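Local coordinates for Di-haem cytochrome c peroxidase family protein (Burkholderia thailandensis E264, PDB 6NX0) that carries two covalently bound c-type hemes and probably reduces hydrogen peroxide with electrons passed through them, at residues E359-L367 against V417-V425; P370-K378 against R455-M466. All coordinates share one frame; numbering follows the deposited sequence.

Contact 1: residues E359-L367 against V417-V425; sequences EPTQWCAYL and VPRAYRGNV. With HEC (heme c), chain C; NO3 (nitrate ion), chain D.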
loop_
_atom_site.group_PDB
_atom_site.type_symbol
_atom_site.label_atom_id
_atom_site.label_comp_id
_atom_site.label_asym_id
_atom_site.label_seq_id
_atom_site.Cartn_x
_atom_site.Cartn_y
_atom_site.Cartn_z
ATOM N N GLU A 359 3.840 19.059 15.822
ATOM C CA GLU A 359 4.368 19.664 14.606
ATOM C C GLU A 359 4.026 18.828 13.368
ATOM O O GLU A 359 4.918 18.376 12.644
ATOM C CB GLU A 359 5.871 19.865 14.733
ATOM C CG GLU A 359 6.186 20.937 15.744
ATOM C CD GLU A 359 5.560 22.248 15.351
ATOM O OE1 GLU A 359 5.320 22.441 14.140
ATOM O OE2 GLU A 359 5.294 23.055 16.245
ATOM N N PRO A 360 2.743 18.668 13.071
ATOM C CA PRO A 360 2.348 17.680 12.060
ATOM C C PRO A 360 2.844 17.992 10.664
ATOM O O PRO A 360 2.981 17.060 9.861
ATOM C CB PRO A 360 0.814 17.703 12.142
ATOM C CG PRO A 360 0.464 19.011 12.835
ATOM C CD PRO A 360 1.591 19.291 13.750
ATOM N N THR A 361 3.097 19.263 10.308
ATOM C CA THR A 361 3.489 19.566 8.936
ATOM C C THR A 361 4.920 19.133 8.629
ATOM O O THR A 361 5.312 19.167 7.455
ATOM C CB THR A 361 3.312 21.061 8.628
ATOM O OG1 THR A 361 4.192 21.827 9.445
ATOM C CG2 THR A 361 1.839 21.496 8.862
ATOM N N GLN A 362 5.687 18.691 9.635
ATOM C CA GLN A 362 6.992 18.117 9.342
ATOM C C GLN A 362 6.843 16.851 8.519
ATOM O O GLN A 362 7.808 16.430 7.871
ATOM C CB GLN A 362 7.759 17.804 10.624
ATOM C CG GLN A 362 7.207 16.628 11.389
ATOM C CD GLN A 362 7.835 16.450 12.765
ATOM O OE1 GLN A 362 7.164 16.590 13.801
ATOM N NE2 GLN A 362 9.116 16.103 12.783
ATOM N N TRP A 363 5.650 16.263 8.521
ATOM C CA TRP A 363 5.366 15.010 7.830
ATOM C C TRP A 363 4.673 15.215 6.491
ATOM O O TRP A 363 4.268 14.233 5.870
ATOM C CB TRP A 363 4.494 14.095 8.694
ATOM C CG TRP A 363 5.064 13.820 10.044
ATOM C CD1 TRP A 363 4.534 14.197 11.253
ATOM C CD2 TRP A 363 6.275 13.126 10.332
ATOM N NE1 TRP A 363 5.352 13.779 12.278
ATOM C CE2 TRP A 363 6.429 13.121 11.739
ATOM C CE3 TRP A 363 7.248 12.513 9.541
ATOM C CZ2 TRP A 363 7.513 12.515 12.363
ATOM C CZ3 TRP A 363 8.322 11.924 10.156
ATOM C CH2 TRP A 363 8.454 11.924 11.552
ATOM N N CYS A 364 4.482 16.447 6.041
ATOM C CA CYS A 364 3.915 16.641 4.714
ATOM C C CYS A 364 4.880 16.093 3.674
ATOM O O CYS A 364 6.099 16.262 3.780
ATOM C CB CYS A 364 3.595 18.114 4.467
ATOM S SG CYS A 364 2.120 18.724 5.382
ATOM N N ALA A 365 4.321 15.398 2.690
ATOM C CA ALA A 365 4.989 14.686 1.596
ATOM C C ALA A 365 5.460 13.293 2.019
ATOM O O ALA A 365 5.963 12.551 1.157
ATOM C CB ALA A 365 6.170 15.463 0.987
ATOM N N TYR A 366 5.255 12.883 3.259
ATOM C CA TYR A 366 5.590 11.529 3.660
ATOM C C TYR A 366 4.450 10.576 3.335
ATOM O O TYR A 366 3.274 10.900 3.523
ATOM C CB TYR A 366 5.884 11.449 5.154
ATOM C CG TYR A 366 7.253 11.927 5.564
ATOM C CD1 TYR A 366 7.636 13.261 5.448
ATOM C CD2 TYR A 366 8.171 11.033 6.101
ATOM C CE1 TYR A 366 8.924 13.674 5.831
ATOM C CE2 TYR A 366 9.418 11.436 6.503
ATOM C CZ TYR A 366 9.789 12.752 6.367
ATOM O OH TYR A 366 11.067 13.121 6.775
ATOM N N LEU A 367 4.818 9.381 2.890
ATOM C CA LEU A 367 3.889 8.318 2.529
ATOM C C LEU A 367 4.454 6.997 3.027
ATOM O O LEU A 367 5.669 6.841 3.160
ATOM C CB LEU A 367 3.671 8.277 1.009
ATOM C CG LEU A 367 3.000 9.509 0.424
ATOM C CD1 LEU A 367 3.202 9.518 -1.093
ATOM C CD2 LEU A 367 1.518 9.494 0.799
ATOM N N VAL A 417 4.951 18.748 -4.650
ATOM C CA VAL A 417 5.117 19.152 -3.260
ATOM C C VAL A 417 4.987 20.667 -3.198
ATOM O O VAL A 417 5.651 21.369 -3.968
ATOM C CB VAL A 417 6.473 18.689 -2.697
ATOM C CG1 VAL A 417 6.629 19.140 -1.271
ATOM C CG2 VAL A 417 6.654 17.161 -2.817
ATOM N N PRO A 418 4.144 21.204 -2.327
ATOM C CA PRO A 418 4.060 22.663 -2.196
ATOM C C PRO A 418 5.433 23.248 -1.874
ATOM O O PRO A 418 6.249 22.612 -1.215
ATOM C CB PRO A 418 3.088 22.864 -1.030
ATOM C CG PRO A 418 2.401 21.556 -0.829
ATOM C CD PRO A 418 3.297 20.498 -1.359
ATOM N N ARG A 419 5.657 24.497 -2.291
ATOM C CA ARG A 419 6.913 25.167 -1.942
ATOM C C ARG A 419 7.176 25.102 -0.447
ATOM O O ARG A 419 8.331 24.938 -0.017
ATOM C CB ARG A 419 6.886 26.631 -2.389
ATOM C CG ARG A 419 7.273 26.825 -3.837
ATOM C CD ARG A 419 7.230 28.290 -4.250
ATOM N NE ARG A 419 5.860 28.733 -4.466
ATOM C CZ ARG A 419 5.203 29.606 -3.704
ATOM N NH1 ARG A 419 3.944 29.909 -4.007
ATOM N NH2 ARG A 419 5.793 30.185 -2.657
ATOM N N ALA A 420 6.110 25.169 0.353
ATOM C CA ALA A 420 6.238 25.175 1.804
ATOM C C ALA A 420 6.847 23.901 2.363
ATOM O O ALA A 420 7.364 23.925 3.476
ATOM C CB ALA A 420 4.877 25.369 2.471
ATOM N N TYR A 421 6.794 22.786 1.632
ATOM C CA TYR A 421 7.239 21.503 2.161
ATOM C C TYR A 421 8.351 20.877 1.338
ATOM O O TYR A 421 8.714 19.712 1.589
ATOM C CB TYR A 421 6.057 20.523 2.272
ATOM C CG TYR A 421 4.916 21.085 3.072
ATOM C CD1 TYR A 421 5.134 21.628 4.344
ATOM C CD2 TYR A 421 3.620 21.079 2.572
ATOM C CE1 TYR A 421 4.085 22.169 5.070
ATOM C CE2 TYR A 421 2.572 21.611 3.296
ATOM C CZ TYR A 421 2.813 22.144 4.548
ATOM O OH TYR A 421 1.771 22.669 5.288
ATOM N N ARG A 422 8.921 21.603 0.374
ATOM C CA ARG A 422 9.991 21.017 -0.427
ATOM C C ARG A 422 11.182 20.573 0.422
ATOM O O ARG A 422 11.838 19.584 0.091
ATOM C CB ARG A 422 10.393 21.999 -1.509
ATOM C CG ARG A 422 9.199 22.198 -2.447
ATOM C CD ARG A 422 9.551 22.269 -3.908
ATOM N NE ARG A 422 8.424 22.747 -4.712
ATOM C CZ ARG A 422 8.433 23.869 -5.434
ATOM N NH1 ARG A 422 9.503 24.660 -5.459
ATOM N NH2 ARG A 422 7.360 24.203 -6.143
ATOM N N GLY A 423 11.470 21.255 1.528
ATOM C CA GLY A 423 12.547 20.852 2.424
ATOM C C GLY A 423 12.297 19.566 3.189
ATOM O O GLY A 423 13.224 19.023 3.794
ATOM N N ASN A 424 11.060 19.073 3.186
ATOM C CA ASN A 424 10.747 17.818 3.842
ATOM C C ASN A 424 11.213 16.631 3.014
ATOM O O ASN A 424 11.307 15.520 3.543
ATOM C CB ASN A 424 9.242 17.660 4.054
ATOM C CG ASN A 424 8.670 18.518 5.181
ATOM O OD1 ASN A 424 9.372 19.246 5.885
ATOM N ND2 ASN A 424 7.348 18.435 5.339
ATOM N N VAL A 425 11.421 16.852 1.714
ATOM C CA VAL A 425 11.747 15.766 0.802
ATOM C C VAL A 425 13.151 15.258 1.058
ATOM O O VAL A 425 14.104 16.027 1.213
ATOM C CB VAL A 425 11.585 16.219 -0.654
ATOM C CG1 VAL A 425 12.046 15.108 -1.596
ATOM C CG2 VAL A 425 10.135 16.596 -0.909
HETATM FE FE HEC C . 10.836 2.756 -3.128
HETATM C CHA HEC C . 7.511 3.214 -3.826
HETATM C CHB HEC C . 11.106 0.595 -5.783
HETATM C CHC HEC C . 14.255 2.803 -2.857
HETATM C CHD HEC C . 10.567 4.594 -0.265
HETATM N NA HEC C . 9.542 2.001 -4.496
HETATM C C1A HEC C . 8.193 2.296 -4.567
HETATM C C2A HEC C . 7.678 1.639 -5.740
HETATM C C3A HEC C . 8.642 0.840 -6.214
HETATM C C4A HEC C . 9.842 1.055 -5.445
HETATM C CMA HEC C . 8.608 0.007 -7.493
HETATM C CAA HEC C . 6.199 1.657 -6.187
HETATM C CBA HEC C . 5.413 0.532 -5.535
HETATM C CGA HEC C . 3.928 0.538 -5.810
HETATM O O1A HEC C . 3.245 -0.290 -5.134
HETATM O O2A HEC C . 3.390 1.495 -6.434
HETATM N NB HEC C . 12.374 1.868 -4.086
HETATM C C1B HEC C . 12.257 0.954 -5.137
HETATM C C2B HEC C . 13.592 0.539 -5.527
HETATM C C3B HEC C . 14.479 1.189 -4.778
HETATM C C4B HEC C . 13.724 1.997 -3.829
HETATM C CMB HEC C . 13.876 -0.535 -6.609
HETATM C CAB HEC C . 16.025 1.197 -4.880
HETATM C CBB HEC C . 16.472 1.698 -6.273
HETATM N NC HEC C . 12.152 3.477 -1.779
HETATM C C1C HEC C . 13.529 3.447 -1.894
HETATM C C2C HEC C . 14.072 4.162 -0.773
HETATM C C3C HEC C . 13.059 4.575 0.000
HETATM C C4C HEC C . 11.823 4.186 -0.636
HETATM C CMC HEC C . 15.596 4.272 -0.544
HETATM C CAC HEC C . 13.152 5.155 1.421
HETATM C CBC HEC C . 13.909 6.498 1.347
HETATM N ND HEC C . 9.301 3.673 -2.198
HETATM C C1D HEC C . 9.431 4.402 -1.011
HETATM C C2D HEC C . 8.202 5.104 -0.785
HETATM C C3D HEC C . 7.298 4.767 -1.907
HETATM C C4D HEC C . 8.022 3.831 -2.724
HETATM C CMD HEC C . 7.858 6.036 0.372
HETATM C CAD HEC C . 5.879 5.303 -2.138
HETATM C CBD HEC C . 5.992 6.632 -2.859
HETATM C CGD HEC C . 4.671 7.043 -3.456
HETATM O O1D HEC C . 3.735 6.207 -3.489
HETATM O O2D HEC C . 4.623 8.157 -4.056
HETATM N N NO3 D . 10.261 23.557 3.636
HETATM O O1 NO3 D . 10.325 24.524 4.459
HETATM O O2 NO3 D . 10.334 23.762 2.411
HETATM O O3 NO3 D . 10.071 22.400 4.064
HETATM O O HOH W 1 10.565 17.407 7.876
HETATM O O HOH W 2 11.924 15.556 6.280
HETATM O O HOH W 3 12.745 13.080 4.216
#
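Two bonds from one amide nitrogen tie 359-367 to 417-425: ND2 of N424 donates to T361 O and to C364 O, each at 3.0 Å. Asparagine suits the place because its short, flat amide presents two N-H groups at once, and both carbonyl oxygens lie close to its plane. The bond to T361 O runs in the carbonyl plane, whereas at C364 O the donor is tilted 19° from it. T361 O also accepts from C364 N, so the backbone of its own segment and the N424 side chain both draw on one oxygen.

The aromatic part is carried by Y421 and C364. The cysteine lies across one face of the ring, CB standing 3.6 Å and SG 3.7 Å from its centroid, a CH-pi and a sulfur-aromatic contact side by side; the methyl of A420 covers the opposite face. With SG beside its own backbone N (chi1 -73°), C364 can lay both atoms over the phenol while forming its disulfide with C349. T361 meets the same ring at its outer end, CG2 lying 3.8 Å from Y421 OH, and a looser apolar touch joins A365 CB to V417 CG2. W363 CE3 lies over the centre of the Y366 ring.

Water completes the polar part. Two waters bridge Y366 OH and N424 O. A nitrate, probably from the crystallisation liquor, accepts from G423 N at its O2, 2.9 Å away.

The whole is a loop-to-loop contact at a type II turn (W363 to Y366), where a disulfide ties the turn to helix 348-354 and lends its sulfur to a tyrosine face.

Contact 2: residues P370-K378 against R455-M466; sequences PGLRNVAIK and RTLTDARYVGLM. With HEC (heme c), chain C.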
loop_
_atom_site.group_PDB
_atom_site.type_symbol
_atom_site.label_atom_id
_atom_site.label_comp_id
_atom_site.label_asym_id
_atom_site.label_seq_id
_atom_site.Cartn_x
_atom_site.Cartn_y
_atom_site.Cartn_z
ATOM N N PRO A 370 5.626 1.240 0.493
ATOM C CA PRO A 370 4.842 0.051 0.142
ATOM C C PRO A 370 5.727 -1.168 0.010
ATOM O O PRO A 370 6.870 -1.076 -0.441
ATOM C CB PRO A 370 4.240 0.425 -1.217
ATOM C CG PRO A 370 5.273 1.328 -1.815
ATOM C CD PRO A 370 5.873 2.105 -0.682
ATOM N N GLY A 371 5.181 -2.323 0.372
ATOM C CA GLY A 371 5.851 -3.563 0.046
ATOM C C GLY A 371 5.817 -3.768 -1.452
ATOM O O GLY A 371 4.927 -3.274 -2.131
ATOM N N LEU A 372 6.817 -4.485 -1.966
ATOM C CA LEU A 372 7.037 -4.653 -3.397
ATOM C C LEU A 372 6.643 -6.032 -3.918
ATOM O O LEU A 372 6.853 -6.310 -5.108
ATOM C CB LEU A 372 8.514 -4.363 -3.734
ATOM C CG LEU A 372 8.970 -2.946 -3.357
ATOM C CD1 LEU A 372 10.414 -2.709 -3.780
ATOM C CD2 LEU A 372 8.063 -1.908 -3.987
ATOM N N ARG A 373 6.098 -6.911 -3.079
ATOM C CA ARG A 373 5.637 -8.192 -3.604
ATOM C C ARG A 373 4.518 -7.951 -4.607
ATOM O O ARG A 373 3.624 -7.136 -4.382
ATOM C CB ARG A 373 5.172 -9.111 -2.481
ATOM C CG ARG A 373 6.363 -9.587 -1.634
ATOM C CD ARG A 373 5.963 -10.289 -0.378
ATOM N NE ARG A 373 7.087 -10.990 0.262
ATOM C CZ ARG A 373 7.493 -12.207 -0.071
ATOM N NH1 ARG A 373 6.910 -12.853 -1.078
ATOM N NH2 ARG A 373 8.511 -12.765 0.568
ATOM N N ASN A 374 4.598 -8.667 -5.727
ATOM C CA ASN A 374 3.681 -8.577 -6.866
ATOM C C ASN A 374 3.690 -7.222 -7.548
ATOM O O ASN A 374 2.786 -6.927 -8.343
ATOM C CB ASN A 374 2.267 -8.983 -6.469
ATOM C CG ASN A 374 2.227 -10.411 -6.040
ATOM O OD1 ASN A 374 2.435 -11.311 -6.877
ATOM N ND2 ASN A 374 1.998 -10.649 -4.759
ATOM N N VAL A 375 4.734 -6.415 -7.335
ATOM C CA VAL A 375 4.774 -5.090 -7.963
ATOM C C VAL A 375 4.745 -5.191 -9.479
ATOM O O VAL A 375 4.161 -4.336 -10.157
ATOM C CB VAL A 375 5.997 -4.295 -7.448
ATOM C CG1 VAL A 375 7.305 -4.902 -7.931
ATOM C CG2 VAL A 375 5.873 -2.797 -7.822
ATOM N N ALA A 376 5.326 -6.257 -10.047
ATOM C CA ALA A 376 5.511 -6.303 -11.493
ATOM C C ALA A 376 4.232 -6.599 -12.278
ATOM O O ALA A 376 4.275 -6.585 -13.514
ATOM C CB ALA A 376 6.575 -7.351 -11.826
ATOM N N ILE A 377 3.096 -6.849 -11.615
ATOM C CA ILE A 377 1.822 -7.074 -12.296
ATOM C C ILE A 377 0.898 -5.877 -12.192
ATOM O O ILE A 377 -0.223 -5.921 -12.732
ATOM C CB ILE A 377 1.104 -8.343 -11.785
ATOM C CG1 ILE A 377 0.579 -8.181 -10.351
ATOM C CG2 ILE A 377 2.008 -9.562 -11.896
ATOM C CD1 ILE A 377 -0.189 -9.367 -9.835
ATOM N N LYS A 378 1.330 -4.799 -11.542
ATOM C CA LYS A 378 0.480 -3.625 -11.414
ATOM C C LYS A 378 0.417 -2.857 -12.729
ATOM O O LYS A 378 1.367 -2.831 -13.510
ATOM C CB LYS A 378 0.996 -2.701 -10.309
ATOM C CG LYS A 378 0.940 -3.305 -8.925
ATOM C CD LYS A 378 1.820 -2.568 -7.951
ATOM C CE LYS A 378 1.371 -1.137 -7.693
ATOM N NZ LYS A 378 0.432 -1.054 -6.546
ATOM N N ARG A 455 10.862 -8.625 -10.436
ATOM C CA ARG A 455 9.960 -9.582 -11.059
ATOM C C ARG A 455 9.990 -10.948 -10.370
ATOM O O ARG A 455 9.042 -11.725 -10.520
ATOM C CB ARG A 455 10.318 -9.686 -12.549
ATOM C CG ARG A 455 10.031 -8.432 -13.347
ATOM C CD ARG A 455 10.777 -8.428 -14.712
ATOM N NE ARG A 455 10.398 -9.583 -15.533
ATOM C CZ ARG A 455 9.324 -9.634 -16.320
ATOM N NH1 ARG A 455 8.511 -8.594 -16.415
ATOM N NH2 ARG A 455 9.068 -10.752 -17.010
ATOM N N THR A 456 11.022 -11.256 -9.576
ATOM C CA THR A 456 11.030 -12.503 -8.811
ATOM C C THR A 456 10.075 -12.485 -7.622
ATOM O O THR A 456 9.870 -13.528 -6.985
ATOM C CB THR A 456 12.441 -12.851 -8.291
ATOM O OG1 THR A 456 12.799 -12.027 -7.158
ATOM C CG2 THR A 456 13.496 -12.760 -9.399
ATOM N N LEU A 457 9.493 -11.332 -7.299
ATOM C CA LEU A 457 8.622 -11.211 -6.139
ATOM C C LEU A 457 7.150 -11.443 -6.479
ATOM O O LEU A 457 6.280 -11.218 -5.635
ATOM C CB LEU A 457 8.783 -9.826 -5.505
ATOM C CG LEU A 457 10.208 -9.330 -5.296
ATOM C CD1 LEU A 457 10.212 -7.986 -4.587
ATOM C CD2 LEU A 457 11.011 -10.349 -4.509
ATOM N N THR A 458 6.853 -11.876 -7.691
ATOM C CA THR A 458 5.481 -12.165 -8.085
ATOM C C THR A 458 5.057 -13.555 -7.620
ATOM O O THR A 458 5.744 -14.548 -7.880
ATOM C CB THR A 458 5.378 -12.058 -9.599
ATOM O OG1 THR A 458 5.795 -10.751 -10.001
ATOM C CG2 THR A 458 3.978 -12.331 -10.075
ATOM N N ASP A 459 3.917 -13.622 -6.936
ATOM C CA ASP A 459 3.376 -14.898 -6.506
ATOM C C ASP A 459 3.040 -15.754 -7.721
ATOM O O ASP A 459 2.740 -15.250 -8.809
ATOM C CB ASP A 459 2.172 -14.665 -5.593
ATOM C CG ASP A 459 2.585 -14.473 -4.167
ATOM O OD1 ASP A 459 3.039 -15.456 -3.548
ATOM O OD2 ASP A 459 2.490 -13.352 -3.652
ATOM N N ALA A 460 3.133 -17.077 -7.530
ATOM C CA ALA A 460 3.104 -18.012 -8.651
ATOM C C ALA A 460 1.848 -17.874 -9.507
ATOM O O ALA A 460 1.918 -18.021 -10.740
ATOM C CB ALA A 460 3.215 -19.439 -8.122
ATOM N N ARG A 461 0.694 -17.641 -8.871
ATOM C CA ARG A 461 -0.588 -17.517 -9.569
ATOM C C ARG A 461 -0.572 -16.429 -10.634
ATOM O O ARG A 461 -1.371 -16.477 -11.579
ATOM C CB ARG A 461 -1.709 -17.219 -8.548
ATOM C CG ARG A 461 -3.094 -17.002 -9.139
ATOM C CD ARG A 461 -4.109 -16.859 -8.015
ATOM N NE ARG A 461 -5.459 -16.550 -8.484
ATOM C CZ ARG A 461 -6.478 -16.255 -7.679
ATOM N NH1 ARG A 461 -6.301 -16.203 -6.366
ATOM N NH2 ARG A 461 -7.677 -15.999 -8.192
ATOM N N TYR A 462 0.296 -15.432 -10.489
ATOM C CA TYR A 462 0.168 -14.200 -11.259
ATOM C C TYR A 462 1.309 -13.937 -12.228
ATOM O O TYR A 462 1.320 -12.866 -12.848
ATOM C CB TYR A 462 0.056 -13.001 -10.307
ATOM C CG TYR A 462 -0.979 -13.204 -9.235
ATOM C CD1 TYR A 462 -2.325 -13.294 -9.560
ATOM C CD2 TYR A 462 -0.617 -13.290 -7.902
ATOM C CE1 TYR A 462 -3.285 -13.464 -8.583
ATOM C CE2 TYR A 462 -1.577 -13.462 -6.912
ATOM C CZ TYR A 462 -2.902 -13.551 -7.268
ATOM O OH TYR A 462 -3.858 -13.713 -6.274
ATOM N N VAL A 463 2.264 -14.868 -12.401
ATOM C CA VAL A 463 3.457 -14.552 -13.196
ATOM C C VAL A 463 3.108 -14.221 -14.634
ATOM O O VAL A 463 3.803 -13.423 -15.270
ATOM C CB VAL A 463 4.496 -15.686 -13.138
ATOM C CG1 VAL A 463 5.068 -15.811 -11.733
ATOM C CG2 VAL A 463 3.897 -16.988 -13.608
ATOM N N GLY A 464 2.008 -14.782 -15.149
ATOM C CA GLY A 464 1.591 -14.517 -16.522
ATOM C C GLY A 464 1.117 -13.103 -16.781
ATOM O O GLY A 464 0.981 -12.713 -17.945
ATOM N N LEU A 465 0.869 -12.319 -15.735
ATOM C CA LEU A 465 0.465 -10.943 -15.928
ATOM C C LEU A 465 1.635 -9.977 -16.016
ATOM O O LEU A 465 1.438 -8.811 -16.368
ATOM C CB LEU A 465 -0.454 -10.486 -14.784
ATOM C CG LEU A 465 -1.801 -11.198 -14.656
ATOM C CD1 LEU A 465 -2.583 -10.611 -13.476
ATOM C CD2 LEU A 465 -2.574 -11.075 -15.950
ATOM N N MET A 466 2.837 -10.403 -15.660
ATOM C CA MET A 466 3.982 -9.553 -15.888
ATOM C C MET A 466 4.181 -9.368 -17.393
ATOM O O MET A 466 3.887 -10.272 -18.175
ATOM C CB MET A 466 5.234 -10.172 -15.278
ATOM C CG MET A 466 5.158 -10.419 -13.781
ATOM S SD MET A 466 6.796 -10.745 -13.064
ATOM C CE MET A 466 7.130 -12.369 -13.731
HETATM FE FE HEC C . 10.836 2.756 -3.128
HETATM C CHA HEC C . 7.511 3.214 -3.826
HETATM C CHB HEC C . 11.106 0.595 -5.783
HETATM C CHC HEC C . 14.255 2.803 -2.857
HETATM C CHD HEC C . 10.567 4.594 -0.265
HETATM N NA HEC C . 9.542 2.001 -4.496
HETATM C C1A HEC C . 8.193 2.296 -4.567
HETATM C C2A HEC C . 7.678 1.639 -5.740
HETATM C C3A HEC C . 8.642 0.840 -6.214
HETATM C C4A HEC C . 9.842 1.055 -5.445
HETATM C CMA HEC C . 8.608 0.007 -7.493
HETATM C CAA HEC C . 6.199 1.657 -6.187
HETATM C CBA HEC C . 5.413 0.532 -5.535
HETATM C CGA HEC C . 3.928 0.538 -5.810
HETATM O O1A HEC C . 3.245 -0.290 -5.134
HETATM O O2A HEC C . 3.390 1.495 -6.434
HETATM N NB HEC C . 12.374 1.868 -4.086
HETATM C C1B HEC C . 12.257 0.954 -5.137
HETATM C C2B HEC C . 13.592 0.539 -5.527
HETATM C C3B HEC C . 14.479 1.189 -4.778
HETATM C C4B HEC C . 13.724 1.997 -3.829
HETATM C CMB HEC C . 13.876 -0.535 -6.609
HETATM C CAB HEC C . 16.025 1.197 -4.880
HETATM C CBB HEC C . 16.472 1.698 -6.273
HETATM N NC HEC C . 12.152 3.477 -1.779
HETATM C C1C HEC C . 13.529 3.447 -1.894
HETATM C C2C HEC C . 14.072 4.162 -0.773
HETATM C C3C HEC C . 13.059 4.575 0.000
HETATM C C4C HEC C . 11.823 4.186 -0.636
HETATM C CMC HEC C . 15.596 4.272 -0.544
HETATM C CAC HEC C . 13.152 5.155 1.421
HETATM C CBC HEC C . 13.909 6.498 1.347
HETATM N ND HEC C . 9.301 3.673 -2.198
HETATM C C1D HEC C . 9.431 4.402 -1.011
HETATM C C2D HEC C . 8.202 5.104 -0.785
HETATM C C3D HEC C . 7.298 4.767 -1.907
HETATM C C4D HEC C . 8.022 3.831 -2.724
HETATM C CMD HEC C . 7.858 6.036 0.372
HETATM C CAD HEC C . 5.879 5.303 -2.138
HETATM C CBD HEC C . 5.992 6.632 -2.859
HETATM C CGD HEC C . 4.671 7.043 -3.456
HETATM O O1D HEC C . 3.735 6.207 -3.489
HETATM O O2D HEC C . 4.623 8.157 -4.056
HETATM O O HOH W 4 5.300 -12.399 -3.369
HETATM O O HOH W 5 6.736 -8.504 -8.574
#
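This buried contact joins the heme-bordering loop 370-378, in the cytochrome c-like part of the protein, to the chain leaving helix 444-455, and its centre is a type II turn from L372 to V375. N374 sits in that turn with positive phi (63°), a conformation asparagine tolerates well, and makes three bonds to the other segment. Its backbone N donates to L457 O at 3.1 Å, arriving from well above the carbonyl plane. Its side chain works in both directions: OD1 accepts from D459 N at 2.7 Å, and ND2 donates to D459 OD2 at 3.0 Å, using the anti lone pair of that oxygen. An amide, with acceptor and donor on one carbon, is matched to an N-H and a carboxylate of the same residue.

D459 has further partners in S269 and Y165, so its buried carboxylate is well supplied. R373 forms a salt bridge with D273, and its NH1 donates to a water that binds L457 O and, weakly, D459 OD2; this nearby positive charge would probably help stabilise the carboxylate.

Around the polar centre the contact is mostly apolar. I377 wedges in with its branches spread: CD1 rests 3.7 Å from Y462 CB, while CG2, beside the backbone N, meets L465 CB and M466 CG. L457 lays its CD1 against CB and O of L372.

On the heme side of the same segment, L372 CD2 packs 3.6 Å from heme C3A, and K378 NZ gives a weak bond to propionate oxygen O1A at 3.2 Å. Across the contact, the small A376 lets M466 SD approach its CB to 3.6 Å, and that sulfur in turn lies over the centre of the R455 guanidinium, whose NH1 donates to P467 O.

In the fold
Contacts 1 and 2 lie on opposite sides of the chain's centre, with their centres about 31 Å apart, yet their first segments follow each other closely in sequence. Residues 359-367 lead through strand 367-368 into 370-378, and this run passes the heme whose iron is bound by H305 and Y397. Segment 359-367 ends on that heme with L367, beside a propionate; segment 370-378 lines it with P370, L372, V375 and K378, of which L372 alone also touches 455-466. The partners 417-425 and 455-466 come later in the chain, so the two connections cross in sequence order. One continuous run of chain, lining the heme from L367 onward, is thus tied to later loops at two distant places.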